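Local coordinates for protein ADP-ribosylating toxin CARDS (Mycoplasma pneumoniae, PDB 4TLV) that transfers the ADP-ribosyl group from NAD(+) to multiple target proteins in vitro and makes mammalian cells vacuolate, acting as the main virulence factor of this bacterium, at residues Leu80-Ala85 / Ser148-Asp153; Ala142-Arg147 / His184-Gln189. One frame throughout, in Å; residues are numbered along the deposited sequence.

Contact 1 (Leu80-Ala85 / Ser148-Asp153); sequences LYEIRA and SAWLVD
Leu80 and Trp150 form an antiparallel hydrogen-bonded pair, and their side chains run alongside each other from the same face of the sheet. Leu80 N donates to Trp150 O at 2.8 Å and Trp150 N returns to Leu80 O at 2.9 Å. Leu80 is held from two sides: CD2 rests 3.8 Å from Trp150 CE3, while CB meets Val152 CG1 at 3.7 Å. With CG anti to its carbonyl carbon (chi1 -63°), the Trp150 indole swings back along Leu80 toward Glu82, whose CB reaches the ring edge at CZ3, 3.8 Å away. The next hydrogen-bonded pair is Glu82 with Ser148, where Glu82 N donates to Ser148 O at 3.0 Å. Against this close cluster of Leu80, Trp150 and Val152, the reverse face is sparser: Ala149 CB lies 3.6 Å from Tyr81 CE1, obliquely to the phenol ring, the only close apolar touch across the two segments on that face. Trp150, though tightly packed against Leu80 and Glu82, keeps some exposure to solvent. Glu82 OE1 has its salt bridge with Arg147, and Ser148 OG bonds Glu179. Strands 76-84 and 146-156 are neighbouring interior strands of the five-stranded antiparallel sheet of the mART domain, 146-156 in the middle: strand 9-14 flanks 76-84, strand 168-181 flanks 146-156 and brings Ile175 against Leu80, Trp150 and Val152, and helix 18-24 packs over Tyr81 and Ala149.

Contact 2 (Ala142-Arg147 / His184-Gln189); sequences AAANVR and HYQELQ. With SO4 (sulfate ion), chain G.
CG of Arg147 stands anti to the backbone N (chi1 -177°) and CG of Tyr185 does likewise, which sends the arginine's aliphatic part across the phenol ring. Arg147 CB sits over one face in a CH-pi contact, 3.7 Å from the ring centroid and 15° off the normal, and CD continues over the ring to lie 3.7 Å from Tyr185 CE2. A bend at chi3 then turns the guanidinium, whose plane stands 64° from that of the ring. NH1 and NH2 grip a sulfate, probably from the crystallisation liquor, through O1 and O4, each bond 2.9 Å long; Arg8 NE holds the same ion, and the two arginines make an anion-binding spot of unassigned function. Glu187 OE1 accepts a 2.7 Å hydrogen bond from Tyr185 OH, from above the carboxylate plane, and a water joins it to Arg147 NH1. Direct pairing of these charges is absent, as Arg147 NH1 and Glu187 OE1 remain 4.5 Å apart; the carboxylate has its salt bridge with Arg8, and Arg147 NE is held by Glu82. At the other end of the contact Gln186 N donates to Ala144 O at 3.0 Å, and the extended Gln186 side chain passes alongside Ala144 CB. The contact thus ties the loop after strand 168-181 to the 3-10 turn 143-145 and the start of strand 146-156 in the mART domain, while strand 9-14 supplies Phe9 against both Arg147 and Tyr185, and strand 76-84 brings Arg84 against Glu187.

Contact 1 is a buried strand pairing inside the sheet of the mART domain; contact 2 lies nearer the surface, where a loop meets the beginning of a strand. Both use strand 146-156, and their segments alternate along the chain, their centres about 12 Å apart. Regular backbone bonds and apolar packing dominate contact 1, whereas contact 2 combines one backbone bond, an arginine over an aromatic face and a water, and holds a sulfate at its edge. The Glu82-Arg147 pair joins the two contacts directly, and Arg84 N probably bonds Asn145 O at 2.8 Å, carrying the pairing into the 3-10 turn.

Contact 1 (Leu80-Ala85 / Ser148-Asp153)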
loop_
_atom_site.group_PDB
_atom_site.type_symbol
_atom_site.label_atom_id
_atom_site.label_comp_id
_atom_site.label_asym_id
_atom_site.label_seq_id
_atom_site.Cartn_x
_atom_site.Cartn_y
_atom_site.Cartn_z
ATOM N N LEU A 80 -20.873 1.368 2.791
ATOM C CA LEU A 80 -19.574 2.017 2.920
ATOM C C LEU A 80 -19.803 3.312 3.664
ATOM O O LEU A 80 -20.603 4.141 3.231
ATOM C CB LEU A 80 -19.001 2.326 1.547
ATOM C CG LEU A 80 -17.746 3.208 1.503
ATOM C CD1 LEU A 80 -16.548 2.435 2.056
ATOM C CD2 LEU A 80 -17.492 3.636 0.078
ATOM N N TYR A 81 -19.112 3.481 4.786
ATOM C CA TYR A 81 -19.218 4.707 5.561
ATOM C C TYR A 81 -17.985 5.582 5.435
ATOM O O TYR A 81 -16.853 5.093 5.514
ATOM C CB TYR A 81 -19.423 4.371 7.029
ATOM C CG TYR A 81 -20.750 3.725 7.267
ATOM C CD1 TYR A 81 -21.906 4.497 7.347
ATOM C CD2 TYR A 81 -20.867 2.348 7.388
ATOM C CE1 TYR A 81 -23.133 3.912 7.561
ATOM C CE2 TYR A 81 -22.102 1.753 7.590
ATOM C CZ TYR A 81 -23.225 2.541 7.682
ATOM O OH TYR A 81 -24.461 1.974 7.886
ATOM N N GLU A 82 -18.224 6.880 5.266
ATOM C CA GLU A 82 -17.171 7.883 5.220
ATOM C C GLU A 82 -17.137 8.578 6.576
ATOM O O GLU A 82 -18.152 9.109 7.026
ATOM C CB GLU A 82 -17.490 8.896 4.124
ATOM C CG GLU A 82 -16.524 10.064 4.061
ATOM C CD GLU A 82 -16.924 11.064 2.984
ATOM O OE1 GLU A 82 -17.960 11.724 3.150
ATOM O OE2 GLU A 82 -16.207 11.167 1.980
ATOM N N ILE A 83 -15.971 8.575 7.226
ATOM C CA ILE A 83 -15.853 8.938 8.631
ATOM C C ILE A 83 -14.752 9.984 8.806
ATOM O O ILE A 83 -13.605 9.739 8.425
ATOM C CB ILE A 83 -15.468 7.688 9.474
ATOM C CG1 ILE A 83 -16.463 6.537 9.253
ATOM C CG2 ILE A 83 -15.302 8.039 10.952
ATOM C CD1 ILE A 83 -15.940 5.158 9.711
ATOM N N ARG A 84 -15.093 11.137 9.385
ATOM C CA ARG A 84 -14.101 12.171 9.640
ATOM C C ARG A 84 -13.177 11.672 10.735
ATOM O O ARG A 84 -13.633 11.263 11.797
ATOM C CB ARG A 84 -14.746 13.510 10.064
ATOM C CG ARG A 84 -13.752 14.620 10.407
ATOM C CD ARG A 84 -14.459 15.958 10.808
ATOM N NE ARG A 84 -15.640 15.710 11.639
ATOM C CZ ARG A 84 -15.601 15.388 12.929
ATOM N NH1 ARG A 84 -14.432 15.307 13.571
ATOM N NH2 ARG A 84 -16.732 15.138 13.580
ATOM N N ALA A 85 -11.877 11.719 10.467
ATOM C CA ALA A 85 -10.872 11.276 11.433
ATOM C C ALA A 85 -10.502 12.391 12.413
ATOM O O ALA A 85 -10.570 13.565 12.076
ATOM C CB ALA A 85 -9.633 10.799 10.709
ATOM N N SER A 148 -21.188 10.251 5.711
ATOM C CA SER A 148 -21.951 9.727 4.568
ATOM C C SER A 148 -21.967 8.207 4.551
ATOM O O SER A 148 -21.154 7.558 5.211
ATOM C CB SER A 148 -21.332 10.209 3.249
ATOM O OG SER A 148 -21.095 11.608 3.269
ATOM N N ALA A 149 -22.882 7.643 3.766
ATOM C CA ALA A 149 -22.897 6.207 3.502
ATOM C C ALA A 149 -23.335 5.943 2.064
ATOM O O ALA A 149 -24.080 6.741 1.493
ATOM C CB ALA A 149 -23.824 5.509 4.459
ATOM N N TRP A 150 -22.842 4.841 1.484
ATOM C CA TRP A 150 -23.297 4.347 0.181
ATOM C C TRP A 150 -23.628 2.873 0.314
ATOM O O TRP A 150 -22.915 2.132 0.987
ATOM C CB TRP A 150 -22.197 4.435 -0.884
ATOM C CG TRP A 150 -21.731 5.789 -1.214
ATOM C CD1 TRP A 150 -22.103 6.545 -2.285
ATOM C CD2 TRP A 150 -20.788 6.568 -0.478
ATOM N NE1 TRP A 150 -21.445 7.751 -2.265
ATOM C CE2 TRP A 150 -20.630 7.788 -1.163
ATOM C CE3 TRP A 150 -20.048 6.345 0.689
ATOM C CZ2 TRP A 150 -19.770 8.788 -0.717
ATOM C CZ3 TRP A 150 -19.201 7.339 1.134
ATOM C CH2 TRP A 150 -19.068 8.546 0.432
ATOM N N LEU A 151 -24.696 2.435 -0.344
ATOM C CA LEU A 151 -24.979 1.009 -0.448
ATOM C C LEU A 151 -23.922 0.376 -1.347
ATOM O O LEU A 151 -23.630 0.894 -2.422
ATOM C CB LEU A 151 -26.372 0.787 -1.051
ATOM C CG LEU A 151 -26.720 -0.667 -1.359
ATOM C CD1 LEU A 151 -26.778 -1.507 -0.085
ATOM C CD2 LEU A 151 -28.039 -0.746 -2.124
ATOM N N VAL A 152 -23.321 -0.725 -0.909
ATOM C CA VAL A 152 -22.363 -1.411 -1.777
ATOM C C VAL A 152 -22.816 -2.840 -1.955
ATOM O O VAL A 152 -23.485 -3.397 -1.090
ATOM C CB VAL A 152 -20.927 -1.393 -1.223
ATOM C CG1 VAL A 152 -20.474 0.043 -0.987
ATOM C CG2 VAL A 152 -20.840 -2.194 0.060
ATOM N N ASP A 153 -22.468 -3.431 -3.089
ATOM C CA ASP A 153 -22.787 -4.832 -3.313
ATOM C C ASP A 153 -21.638 -5.547 -4.018
ATOM O O ASP A 153 -20.747 -4.915 -4.605
ATOM C CB ASP A 153 -24.123 -4.995 -4.063
ATOM C CG ASP A 153 -24.106 -4.362 -5.446
ATOM O OD1 ASP A 153 -23.013 -4.156 -5.999
ATOM O OD2 ASP A 153 -25.194 -4.092 -5.999
#

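Contact 2 (Ala142-Arg147 / His184-Gln189)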
loop_
_atom_site.group_PDB
_atom_site.type_symbol
_atom_site.label_atom_id
_atom_site.label_comp_id
_atom_site.label_asym_id
_atom_site.label_seq_id
_atom_site.Cartn_x
_atom_site.Cartn_y
_atom_site.Cartn_z
ATOM N N ALA A 142 -17.948 8.109 17.481
ATOM C CA ALA A 142 -19.216 8.808 17.678
ATOM C C ALA A 142 -19.993 8.983 16.376
ATOM O O ALA A 142 -19.401 9.112 15.307
ATOM C CB ALA A 142 -18.968 10.157 18.300
ATOM N N ALA A 143 -21.326 9.027 16.475
ATOM C CA ALA A 143 -22.158 9.267 15.295
ATOM C C ALA A 143 -21.758 10.555 14.575
ATOM O O ALA A 143 -21.815 10.642 13.343
ATOM C CB ALA A 143 -23.638 9.316 15.693
ATOM N N ALA A 144 -21.362 11.562 15.350
ATOM C CA ALA A 144 -20.984 12.860 14.797
ATOM C C ALA A 144 -19.795 12.836 13.824
ATOM O O ALA A 144 -19.645 13.768 13.032
ATOM C CB ALA A 144 -20.738 13.879 15.924
ATOM N N ASN A 145 -18.965 11.789 13.880
ATOM C CA ASN A 145 -17.854 11.636 12.930
ATOM C C ASN A 145 -18.304 11.101 11.560
ATOM O O ASN A 145 -17.574 11.222 10.580
ATOM C CB ASN A 145 -16.772 10.674 13.470
ATOM C CG ASN A 145 -15.952 11.272 14.603
ATOM O OD1 ASN A 145 -16.590 11.504 15.747
ATOM N ND2 ASN A 145 -14.741 11.502 14.452
ATOM N N VAL A 146 -19.480 10.482 11.498
ATOM C CA VAL A 146 -19.868 9.745 10.292
ATOM C C VAL A 146 -20.604 10.675 9.331
ATOM O O VAL A 146 -21.705 11.156 9.633
ATOM C CB VAL A 146 -20.742 8.514 10.629
ATOM C CG1 VAL A 146 -21.059 7.706 9.363
ATOM C CG2 VAL A 146 -20.040 7.620 11.652
ATOM N N ARG A 147 -19.981 10.975 8.198
ATOM C CA ARG A 147 -20.553 11.973 7.305
ATOM C C ARG A 147 -21.542 11.389 6.310
ATOM O O ARG A 147 -22.601 11.975 6.080
ATOM C CB ARG A 147 -19.474 12.756 6.548
ATOM C CG ARG A 147 -20.065 13.868 5.647
ATOM C CD ARG A 147 -19.013 14.876 5.169
ATOM N NE ARG A 147 -18.264 14.376 4.012
ATOM C CZ ARG A 147 -17.497 15.139 3.245
ATOM N NH1 ARG A 147 -17.376 16.443 3.508
ATOM N NH2 ARG A 147 -16.857 14.613 2.213
ATOM N N HIS A 184 -26.799 13.923 11.555
ATOM C CA HIS A 184 -26.102 14.111 12.822
ATOM C C HIS A 184 -24.605 14.385 12.660
ATOM O O HIS A 184 -23.892 14.551 13.650
ATOM C CB HIS A 184 -26.286 12.889 13.721
ATOM C CG HIS A 184 -27.719 12.557 14.008
ATOM N ND1 HIS A 184 -28.543 13.383 14.741
ATOM C CD2 HIS A 184 -28.470 11.478 13.671
ATOM C CE1 HIS A 184 -29.742 12.835 14.836
ATOM N NE2 HIS A 184 -29.724 11.678 14.196
ATOM N N TYR A 185 -24.117 14.402 11.426
ATOM C CA TYR A 185 -22.699 14.673 11.202
ATOM C C TYR A 185 -22.339 16.083 11.659
ATOM O O TYR A 185 -23.083 17.033 11.422
ATOM C CB TYR A 185 -22.319 14.511 9.721
ATOM C CG TYR A 185 -20.891 14.938 9.427
ATOM C CD1 TYR A 185 -19.812 14.155 9.843
ATOM C CD2 TYR A 185 -20.619 16.116 8.732
ATOM C CE1 TYR A 185 -18.509 14.540 9.579
ATOM C CE2 TYR A 185 -19.311 16.513 8.464
ATOM C CZ TYR A 185 -18.259 15.709 8.898
ATOM O OH TYR A 185 -16.957 16.081 8.651
ATOM N N GLN A 186 -21.195 16.218 12.311
ATOM C CA GLN A 186 -20.676 17.536 12.655
ATOM C C GLN A 186 -19.375 17.807 11.909
ATOM O O GLN A 186 -18.447 16.996 11.973
ATOM C CB GLN A 186 -20.457 17.624 14.176
ATOM C CG GLN A 186 -21.744 17.429 14.981
ATOM C CD GLN A 186 -21.508 17.442 16.481
ATOM O OE1 GLN A 186 -20.536 18.026 16.956
ATOM N NE2 GLN A 186 -22.397 16.795 17.235
ATOM N N GLU A 187 -19.299 18.934 11.195
ATOM C CA GLU A 187 -18.063 19.292 10.490
ATOM C C GLU A 187 -17.136 20.005 11.463
ATOM O O GLU A 187 -17.314 21.191 11.749
ATOM C CB GLU A 187 -18.334 20.190 9.275
ATOM C CG GLU A 187 -17.069 20.547 8.486
ATOM C CD GLU A 187 -16.192 19.321 8.248
ATOM O OE1 GLU A 187 -16.591 18.455 7.431
ATOM O OE2 GLU A 187 -15.122 19.212 8.897
ATOM N N LEU A 188 -16.165 19.285 12.006
ATOM C CA LEU A 188 -15.312 19.886 13.024
ATOM C C LEU A 188 -13.903 20.243 12.546
ATOM O O LEU A 188 -13.090 20.699 13.338
ATOM C CB LEU A 188 -15.245 18.984 14.250
ATOM C CG LEU A 188 -16.599 18.778 14.927
ATOM C CD1 LEU A 188 -16.449 17.824 16.124
ATOM C CD2 LEU A 188 -17.214 20.131 15.356
ATOM N N GLN A 189 -13.621 20.030 11.264
ATOM C CA GLN A 189 -12.299 20.309 10.699
ATOM C C GLN A 189 -11.158 19.747 11.552
ATOM O O GLN A 189 -10.261 20.475 12.001
ATOM C CB GLN A 189 -12.104 21.802 10.409
ATOM C CG GLN A 189 -13.169 22.370 9.486
ATOM C CD GLN A 189 -12.973 23.860 9.191
ATOM O OE1 GLN A 189 -12.519 24.627 10.042
ATOM N NE2 GLN A 189 -13.320 24.266 7.980
HETATM S S SO4 G . -14.210 17.507 1.622
HETATM O O1 SO4 G . -15.188 18.101 2.530
HETATM O O2 SO4 G . -13.825 18.456 0.562
HETATM O O3 SO4 G . -13.017 17.162 2.388
HETATM O O4 SO4 G . -14.796 16.306 0.997
HETATM O O HOH W 1 -18.478 18.474 5.435
#